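Local structure of ferulic acid decarboxylase 1 (Candida dubliniensis, 4ZAD) at residues A6-D11 with P265-M270; V121-S126 with P253-E258; I409-I414 with G468-T473. The protein catalyses the reversible, prenylated-FMN-dependent decarboxylation of aromatic acrylic acids such as ferulic, p-coumaric and cinnamic acid to the corresponding vinyl aromatics. All coordinates share one frame; numbering follows the deposited sequence.

Contact 1: A6-D11 with P265-M270; sequences ALKFRD and PADCEM
Arg10 and Glu269 form a salt bridge that holds the first turn of helix 9-19 against the loop between strands 263-265 and 270-277, fixing the start of the chain to the Rift-related domain. The guanidinium approaches side-on: Arg10 NH2 meets Glu269 OE1 at 2.5 Å in a nearly straight bond (171°), in the guanidinium plane and on the syn lone pair of the oxygen. Arg10 NE reaches Glu269 OE2 at 2.7 Å along a more bent path (141°), the oxygen tilted out of that plane, and the two flat groups end up nearly coplanar. Further partners fix the carboxylate: OE2 also bridges to Arg313, while OE1 accepts the backbone NH of Ile317. Such a shared setting would probably keep Glu269 ionised. Phe9, its ring swung anti to the backbone N (chi1 177°), crosses the Glu269 chain at about a right angle, and its CD2 touches Glu269 CG at 3.6 Å. The same ring packs on Ile317 and Pro319. At the more exposed end, the bent chain of Lys8, the N-cap residue of the helix, lays its CD 3.6 Å from Asp267 OD2; Lys8 NZ and Asp267 OD1 stay 4.0 Å apart, opposite charges beyond salt-bridge range. A water donates to both Leu7 O (2.6 Å) and Asp267 OD2 (2.7 Å), linking the loop before the helix to the second segment. Glu269 sits in a classic beta bulge, where it and Met270 both face Phe220 of strand 214-220 at the start of strand 270-277.

Contact 2: V121-S126 with P253-E258; sequences VPNDQS and PVVKCE
Val121 enters beside Val254 and donates its backbone N to Val254 O at 2.8 Å, continuing the parallel pairing of strand 119-120 with strand 253-256. Its two methyls divide the work. CG1 lies alongside the Pro253 ring, 4.1 Å from Pro253 CB, whereas CG2, placed between the backbone N and the carbonyl carbon, meets Val255 CG1 at 3.6 Å. Past Pro122 the chain lifts from the strand into a short 3-10 turn, and a water takes over from direct bonding: it donates to Val121 O (2.9 Å) and to Asn123 OD1 (2.6 Å), with a weak bond from Lys256 N. The end of the Asn123 side chain comes nearer to the strand than its root does. Its ND2 comes 3.2 Å from Glu258 OE2, but at a poor angle and with the amide and carboxylate planes steeply inclined; the charged partner of that oxygen is Lys129. Ser126 closes the turn with CB 4.0 Å from Val255 CG1, while its OG bonds to Ala266 O. Val255 thus touches Val121 before the turn and Ser126 just after it. The chemistry implies a graded join, apolar and directly bonded around Val121 but polar and only weakly bridged by water around Asn123, where the pairing has ended.

Contact 3: I409-I414 with G468-T473; sequences ILHEII and GGKCVT
Glu412 carries CG anti to its backbone nitrogen (chi1 -179°) and then bends at chi2, which swings the carboxylate across Cys471 to Thr473; there OG1, set beside the backbone N by chi1 -54°, donates to Glu412 OE2 at 2.5 Å. The hydroxyl arrives on the anti side of that oxygen, well out of the carboxylate plane, and Tyr432 OH bonds to the same oxygen. Cys471 SG packs beside this chain, 3.7 Å from Glu412 CD. The backbones run parallel, joined by alternating bonds from Cys471 N to His411 O, Ile413 N to Cys471 O and Thr473 N to Ile413 O, the last short at 2.6 Å and nearly straight (172°). These are the adjacent parallel strands 412-417 and 470-475 inside the mixed five-stranded sheet of the C-terminal domain; the connection between them includes helix 425-434 and strand 442-445, the latter the antiparallel edge strand beside 470-475. On the face opposite Glu412, Ile413 CG1 packs on Val472 CG2 at 4.0 Å, and both side chains contact helix 386-399. At the N-terminal side of the pairing, the extended Lys470 chain runs over one face of the His411 imidazole in a CH-pi contact, its CE 3.9 Å from the ring centroid. Lys470 NZ ends on Leu410 O (2.8 Å) and on Ser408 O, two backbone acceptors in a buried setting. Pro438 and Val439 of the second subunit pack against Glu412 and Cys471, respectively, putting the face that carries these two at the dimer interface.

Contacts 1 and 2 are neighbours, with centres 12 Å apart, and contact 2 is nested along the chain inside the loop closed by contact 1. They meet at the three-stranded sheet of 119-120, 253-256 and 263-265 and touch directly: Ala266 of contact 1 probably hydrogen-bonds through its N to Pro253 O. Contact 3 follows later in the sequence, in the C-terminal domain, with its centre about 37 Å from that of contact 1 and about 44 Å from that of contact 2, on the opposite side of the chain's centre. The prenylated FMN is about 12 Å from the Phe9 side chain and about 6 Å from that of Ile409, so contacts 1 and 3 each approach the cofactor, contact 3 more closely.

Contact 1: A6-D11 with P265-M270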
loop_
_atom_site.group_PDB
_atom_site.type_symbol
_atom_site.label_atom_id
_atom_site.label_comp_id
_atom_site.label_asym_id
_atom_site.label_seq_id
_atom_site.Cartn_x
_atom_site.Cartn_y
_atom_site.Cartn_z
ATOM N N ALA A 6 -32.952 -0.757 4.762
ATOM C CA ALA A 6 -32.506 0.334 5.628
ATOM C C ALA A 6 -33.164 0.216 7.003
ATOM O O ALA A 6 -32.553 0.475 8.035
ATOM C CB ALA A 6 -32.812 1.713 4.999
ATOM N N LEU A 7 -34.409 -0.201 7.012
ATOM C CA LEU A 7 -35.200 -0.140 8.219
ATOM C C LEU A 7 -35.410 -1.496 8.876
ATOM O O LEU A 7 -35.858 -1.559 10.018
ATOM C CB LEU A 7 -36.555 0.492 7.877
ATOM C CG LEU A 7 -36.983 1.871 8.389
ATOM C CD1 LEU A 7 -35.904 2.660 9.164
ATOM C CD2 LEU A 7 -37.559 2.664 7.222
ATOM N N LYS A 8 -35.110 -2.580 8.170
ATOM C CA LYS A 8 -35.476 -3.932 8.651
ATOM C C LYS A 8 -34.312 -4.897 8.441
ATOM O O LYS A 8 -34.007 -5.278 7.315
ATOM C CB LYS A 8 -36.759 -4.469 7.954
ATOM C CG LYS A 8 -37.999 -3.537 7.989
ATOM C CD LYS A 8 -39.109 -3.958 8.965
ATOM C CE LYS A 8 -40.379 -4.449 8.253
ATOM N NZ LYS A 8 -41.620 -4.318 9.127
ATOM N N PHE A 9 -33.668 -5.296 9.536
ATOM C CA PHE A 9 -32.501 -6.185 9.483
ATOM C C PHE A 9 -32.759 -7.385 8.564
ATOM O O PHE A 9 -31.917 -7.774 7.755
ATOM C CB PHE A 9 -32.159 -6.630 10.905
ATOM C CG PHE A 9 -31.011 -7.620 11.000
ATOM C CD1 PHE A 9 -29.758 -7.313 10.494
ATOM C CD2 PHE A 9 -31.179 -8.847 11.665
ATOM C CE1 PHE A 9 -28.725 -8.208 10.613
ATOM C CE2 PHE A 9 -30.130 -9.738 11.768
ATOM C CZ PHE A 9 -28.919 -9.430 11.239
ATOM N N ARG A 10 -33.953 -7.946 8.692
ATOM C CA ARG A 10 -34.327 -9.150 7.958
ATOM C C ARG A 10 -34.604 -8.878 6.494
ATOM O O ARG A 10 -34.544 -9.778 5.675
ATOM C CB ARG A 10 -35.523 -9.822 8.613
ATOM C CG ARG A 10 -35.206 -10.289 10.034
ATOM C CD ARG A 10 -35.699 -11.692 10.281
ATOM N NE ARG A 10 -35.234 -12.218 11.557
ATOM C CZ ARG A 10 -35.701 -13.320 12.142
ATOM N NH1 ARG A 10 -36.632 -14.039 11.559
ATOM N NH2 ARG A 10 -35.215 -13.710 13.309
ATOM N N ASP A 11 -34.905 -7.641 6.149
ATOM C CA ASP A 11 -34.983 -7.278 4.731
ATOM C C ASP A 11 -33.585 -7.120 4.176
ATOM O O ASP A 11 -33.331 -7.402 2.990
ATOM C CB ASP A 11 -35.842 -6.021 4.531
ATOM C CG ASP A 11 -37.326 -6.301 4.728
ATOM O OD1 ASP A 11 -37.651 -7.435 5.120
ATOM O OD2 ASP A 11 -38.164 -5.412 4.471
ATOM N N PRO A 265 -35.608 0.273 18.982
ATOM C CA PRO A 265 -36.319 0.075 17.719
ATOM C C PRO A 265 -37.296 -1.102 17.754
ATOM O O PRO A 265 -36.970 -2.161 18.279
ATOM C CB PRO A 265 -35.197 -0.192 16.707
ATOM C CG PRO A 265 -33.910 0.224 17.354
ATOM C CD PRO A 265 -34.139 0.146 18.840
ATOM N N ALA A 266 -38.489 -0.905 17.196
ATOM C CA ALA A 266 -39.484 -1.974 17.037
ATOM C C ALA A 266 -38.907 -3.240 16.433
ATOM O O ALA A 266 -39.226 -4.330 16.883
ATOM C CB ALA A 266 -40.654 -1.487 16.186
ATOM N N ASP A 267 -38.057 -3.097 15.422
ATOM C CA ASP A 267 -37.476 -4.255 14.726
ATOM C C ASP A 267 -36.047 -4.504 15.179
ATOM O O ASP A 267 -35.080 -3.959 14.623
ATOM C CB ASP A 267 -37.511 -4.072 13.197
ATOM C CG ASP A 267 -38.931 -3.938 12.654
ATOM O OD1 ASP A 267 -39.609 -4.988 12.529
ATOM O OD2 ASP A 267 -39.350 -2.787 12.353
ATOM N N CYS A 268 -35.924 -5.309 16.222
ATOM C CA CYS A 268 -34.626 -5.810 16.632
ATOM C C CYS A 268 -34.788 -7.309 16.671
ATOM O O CYS A 268 -35.919 -7.807 16.618
ATOM C CB CYS A 268 -34.217 -5.289 18.004
ATOM S SG CYS A 268 -34.091 -3.535 18.136
ATOM N N GLU A 269 -33.677 -8.028 16.749
ATOM C CA GLU A 269 -33.747 -9.465 16.990
ATOM C C GLU A 269 -33.806 -9.728 18.487
ATOM O O GLU A 269 -34.575 -10.588 18.929
ATOM C CB GLU A 269 -32.565 -10.193 16.352
ATOM C CG GLU A 269 -32.488 -10.020 14.857
ATOM C CD GLU A 269 -33.474 -10.926 14.109
ATOM O OE1 GLU A 269 -33.453 -12.167 14.310
ATOM O OE2 GLU A 269 -34.266 -10.408 13.299
ATOM N N MET A 270 -32.998 -8.992 19.260
ATOM C CA MET A 270 -32.929 -9.171 20.704
ATOM C C MET A 270 -32.571 -7.857 21.340
ATOM O O MET A 270 -31.660 -7.148 20.829
ATOM C CB MET A 270 -31.826 -10.162 21.129
ATOM C CG MET A 270 -32.022 -11.612 20.764
ATOM S SD MET A 270 -30.576 -12.606 21.107
ATOM C CE MET A 270 -29.553 -12.118 19.726
HETATM O O HOH W 1 -37.811 -0.657 11.563
#

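Contact 2: V121-S126 with P253-E258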
loop_
_atom_site.group_PDB
_atom_site.type_symbol
_atom_site.label_atom_id
_atom_site.label_comp_id
_atom_site.label_asym_id
_atom_site.label_seq_id
_atom_site.Cartn_x
_atom_site.Cartn_y
_atom_site.Cartn_z
ATOM N N VAL A 121 -44.498 3.279 18.802
ATOM C CA VAL A 121 -45.605 2.428 18.391
ATOM C C VAL A 121 -45.850 1.365 19.475
ATOM O O VAL A 121 -45.036 1.207 20.391
ATOM C CB VAL A 121 -45.285 1.728 17.074
ATOM C CG1 VAL A 121 -44.723 2.724 16.079
ATOM C CG2 VAL A 121 -44.301 0.569 17.329
ATOM N N PRO A 122 -46.987 0.641 19.387
ATOM C CA PRO A 122 -47.294 -0.301 20.461
ATOM C C PRO A 122 -46.482 -1.575 20.355
ATOM O O PRO A 122 -46.032 -1.921 19.264
ATOM C CB PRO A 122 -48.777 -0.600 20.277
ATOM C CG PRO A 122 -49.148 -0.092 18.915
ATOM C CD PRO A 122 -48.141 0.900 18.498
ATOM N N ASN A 123 -46.336 -2.258 21.498
ATOM C CA ASN A 123 -45.472 -3.421 21.648
ATOM C C ASN A 123 -45.737 -4.531 20.633
ATOM O O ASN A 123 -44.814 -5.285 20.306
ATOM C CB ASN A 123 -45.547 -3.955 23.084
ATOM C CG ASN A 123 -44.793 -3.066 24.091
ATOM O OD1 ASN A 123 -44.427 -1.925 23.805
ATOM N ND2 ASN A 123 -44.558 -3.604 25.286
ATOM N N ASP A 124 -46.967 -4.622 20.118
ATOM C CA ASP A 124 -47.289 -5.653 19.120
ATOM C C ASP A 124 -46.864 -5.311 17.680
ATOM O O ASP A 124 -46.977 -6.153 16.769
ATOM C CB ASP A 124 -48.765 -6.122 19.182
ATOM C CG ASP A 124 -49.780 -5.022 18.863
ATOM O OD1 ASP A 124 -49.648 -4.338 17.816
ATOM O OD2 ASP A 124 -50.722 -4.864 19.676
ATOM N N GLN A 125 -46.330 -4.119 17.459
ATOM C CA GLN A 125 -45.670 -3.883 16.184
ATOM C C GLN A 125 -44.171 -4.272 16.178
ATOM O O GLN A 125 -43.506 -4.128 15.159
ATOM C CB GLN A 125 -45.908 -2.448 15.712
ATOM C CG GLN A 125 -47.379 -2.158 15.337
ATOM C CD GLN A 125 -47.524 -0.833 14.594
ATOM O OE1 GLN A 125 -46.717 -0.513 13.689
ATOM N NE2 GLN A 125 -48.535 -0.032 14.992
ATOM N N SER A 126 -43.657 -4.779 17.299
ATOM C CA SER A 126 -42.261 -5.187 17.419
ATOM C C SER A 126 -42.151 -6.695 17.580
ATOM O O SER A 126 -42.653 -7.261 18.546
ATOM C CB SER A 126 -41.611 -4.519 18.646
ATOM O OG SER A 126 -40.335 -5.084 18.957
ATOM N N PRO A 253 -39.572 3.472 13.742
ATOM C CA PRO A 253 -40.532 3.003 14.710
ATOM C C PRO A 253 -39.861 2.387 15.964
ATOM O O PRO A 253 -39.031 1.508 15.845
ATOM C CB PRO A 253 -41.318 1.964 13.919
ATOM C CG PRO A 253 -40.427 1.510 12.843
ATOM C CD PRO A 253 -39.451 2.596 12.574
ATOM N N VAL A 254 -40.227 2.877 17.143
ATOM C CA VAL A 254 -39.625 2.463 18.402
ATOM C C VAL A 254 -40.682 2.060 19.428
ATOM O O VAL A 254 -41.840 2.515 19.399
ATOM C CB VAL A 254 -38.706 3.594 19.068
ATOM C CG1 VAL A 254 -37.563 4.074 18.133
ATOM C CG2 VAL A 254 -39.504 4.800 19.581
ATOM N N VAL A 255 -40.250 1.232 20.366
ATOM C CA VAL A 255 -41.077 0.792 21.468
ATOM C C VAL A 255 -40.338 0.987 22.791
ATOM O O VAL A 255 -39.103 0.990 22.846
ATOM C CB VAL A 255 -41.457 -0.688 21.277
ATOM C CG1 VAL A 255 -42.311 -0.854 19.992
ATOM C CG2 VAL A 255 -40.185 -1.560 21.242
ATOM N N LYS A 256 -41.107 1.159 23.857
ATOM C CA LYS A 256 -40.553 1.292 25.196
ATOM C C LYS A 256 -40.040 -0.040 25.749
ATOM O O LYS A 256 -40.642 -1.088 25.559
ATOM C CB LYS A 256 -41.618 1.864 26.121
ATOM C CG LYS A 256 -41.108 2.375 27.464
ATOM C CD LYS A 256 -42.284 2.608 28.450
ATOM C CE LYS A 256 -42.004 2.084 29.912
ATOM N NZ LYS A 256 -41.857 0.626 30.044
ATOM N N CYS A 257 -38.920 -0.006 26.453
ATOM C CA CYS A 257 -38.457 -1.223 27.142
ATOM C C CYS A 257 -39.501 -1.789 28.130
ATOM O O CYS A 257 -40.419 -1.082 28.544
ATOM C CB CYS A 257 -37.140 -0.953 27.868
ATOM S SG CYS A 257 -35.755 -0.738 26.760
ATOM N N GLU A 258 -39.343 -3.055 28.526
ATOM C CA GLU A 258 -40.116 -3.596 29.650
ATOM C C GLU A 258 -39.763 -3.065 31.026
ATOM O O GLU A 258 -40.666 -2.872 31.832
ATOM C CB GLU A 258 -40.037 -5.099 29.716
ATOM C CG GLU A 258 -40.696 -5.803 28.556
ATOM C CD GLU A 258 -42.163 -5.414 28.284
ATOM O OE1 GLU A 258 -43.026 -5.407 29.217
ATOM O OE2 GLU A 258 -42.440 -5.158 27.097
HETATM O O HOH W 2 -44.486 0.611 23.197
#

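Contact 3: I409-I414 with G468-T473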
loop_
_atom_site.group_PDB
_atom_site.type_symbol
_atom_site.label_atom_id
_atom_site.label_comp_id
_atom_site.label_asym_id
_atom_site.label_seq_id
_atom_site.Cartn_x
_atom_site.Cartn_y
_atom_site.Cartn_z
ATOM N N ILE A 409 -9.310 8.812 16.343
ATOM C CA ILE A 409 -8.613 7.584 15.918
ATOM C C ILE A 409 -7.539 7.796 14.874
ATOM O O ILE A 409 -6.805 6.884 14.571
ATOM C CB ILE A 409 -9.556 6.517 15.380
ATOM C CG1 ILE A 409 -9.931 6.808 13.927
ATOM C CG2 ILE A 409 -10.783 6.368 16.309
ATOM C CD1 ILE A 409 -11.236 6.153 13.520
ATOM N N LEU A 410 -7.460 8.985 14.311
ATOM C CA LEU A 410 -6.610 9.229 13.139
ATOM C C LEU A 410 -5.217 9.610 13.580
ATOM O O LEU A 410 -5.091 10.326 14.586
ATOM C CB LEU A 410 -7.237 10.323 12.263
ATOM C CG LEU A 410 -8.578 9.892 11.630
ATOM C CD1 LEU A 410 -9.272 11.106 10.977
ATOM C CD2 LEU A 410 -8.461 8.751 10.635
ATOM N N HIS A 411 -4.112 9.246 13.205
ATOM C CA HIS A 411 -2.819 9.598 13.508
ATOM C C HIS A 411 -1.962 10.275 12.423
ATOM O O HIS A 411 -0.964 10.880 12.735
ATOM C CB HIS A 411 -2.029 8.467 14.116
ATOM C CG HIS A 411 -2.131 8.356 15.611
ATOM N ND1 HIS A 411 -3.294 7.976 16.255
ATOM C CD2 HIS A 411 -1.189 8.462 16.578
ATOM C CE1 HIS A 411 -3.072 7.900 17.556
ATOM N NE2 HIS A 411 -1.810 8.206 17.778
ATOM N N GLU A 412 -2.353 10.171 11.159
ATOM C CA GLU A 412 -1.614 10.815 10.091
ATOM C C GLU A 412 -2.603 11.319 9.050
ATOM O O GLU A 412 -3.494 10.591 8.615
ATOM C CB GLU A 412 -0.607 9.844 9.493
ATOM C CG GLU A 412 0.231 10.436 8.375
ATOM C CD GLU A 412 1.641 9.882 8.299
ATOM O OE1 GLU A 412 1.976 8.950 9.059
ATOM O OE2 GLU A 412 2.417 10.395 7.479
ATOM N N ILE A 413 -2.484 12.592 8.703
ATOM C CA ILE A 413 -3.396 13.222 7.766
ATOM C C ILE A 413 -2.521 13.498 6.568
ATOM O O ILE A 413 -1.385 13.940 6.737
ATOM C CB ILE A 413 -3.954 14.539 8.265
ATOM C CG1 ILE A 413 -4.496 14.403 9.700
ATOM C CG2 ILE A 413 -5.016 15.052 7.275
ATOM C CD1 ILE A 413 -5.689 13.434 9.868
ATOM N N ILE A 414 -3.037 13.205 5.378
ATOM C CA ILE A 414 -2.227 13.172 4.197
ATOM C C ILE A 414 -2.799 14.111 3.169
ATOM O O ILE A 414 -3.865 13.901 2.675
ATOM C CB ILE A 414 -2.195 11.792 3.660
ATOM C CG1 ILE A 414 -1.405 10.896 4.637
ATOM C CG2 ILE A 414 -1.553 11.795 2.297
ATOM C CD1 ILE A 414 -1.280 9.484 4.186
ATOM N N GLY A 468 0.461 13.287 22.338
ATOM C CA GLY A 468 1.142 13.398 21.057
ATOM C C GLY A 468 0.899 12.245 20.119
ATOM O O GLY A 468 -0.152 11.644 20.126
ATOM N N GLY A 469 1.882 11.977 19.281
ATOM C CA GLY A 469 1.847 10.876 18.350
ATOM C C GLY A 469 1.242 11.157 17.002
ATOM O O GLY A 469 1.099 10.235 16.224
ATOM N N LYS A 470 0.882 12.393 16.681
ATOM C CA LYS A 470 0.163 12.614 15.416
ATOM C C LYS A 470 0.881 13.586 14.483
ATOM O O LYS A 470 1.665 14.412 14.908
ATOM C CB LYS A 470 -1.286 13.061 15.650
ATOM C CG LYS A 470 -2.083 12.151 16.582
ATOM C CD LYS A 470 -3.579 12.548 16.675
ATOM C CE LYS A 470 -4.399 11.397 17.304
ATOM N NZ LYS A 470 -5.875 11.404 17.036
ATOM N N CYS A 471 0.595 13.480 13.194
ATOM C CA CYS A 471 1.204 14.382 12.254
ATOM C C CYS A 471 0.316 14.639 11.053
ATOM O O CYS A 471 -0.587 13.888 10.795
ATOM C CB CYS A 471 2.534 13.797 11.820
ATOM S SG CYS A 471 2.468 12.889 10.300
ATOM N N VAL A 472 0.557 15.739 10.357
ATOM C CA VAL A 472 -0.098 16.053 9.098
ATOM C C VAL A 472 0.979 16.086 8.013
ATOM O O VAL A 472 1.923 16.887 8.103
ATOM C CB VAL A 472 -0.779 17.404 9.166
ATOM C CG1 VAL A 472 -1.266 17.882 7.724
ATOM C CG2 VAL A 472 -1.903 17.352 10.218
ATOM N N THR A 473 0.854 15.198 7.016
ATOM C CA THR A 473 1.889 14.997 6.014
ATOM C C THR A 473 1.473 15.590 4.722
ATOM O O THR A 473 0.419 15.265 4.216
ATOM C CB THR A 473 2.145 13.512 5.802
ATOM O OG1 THR A 473 2.442 12.900 7.056
ATOM C CG2 THR A 473 3.295 13.306 4.896
#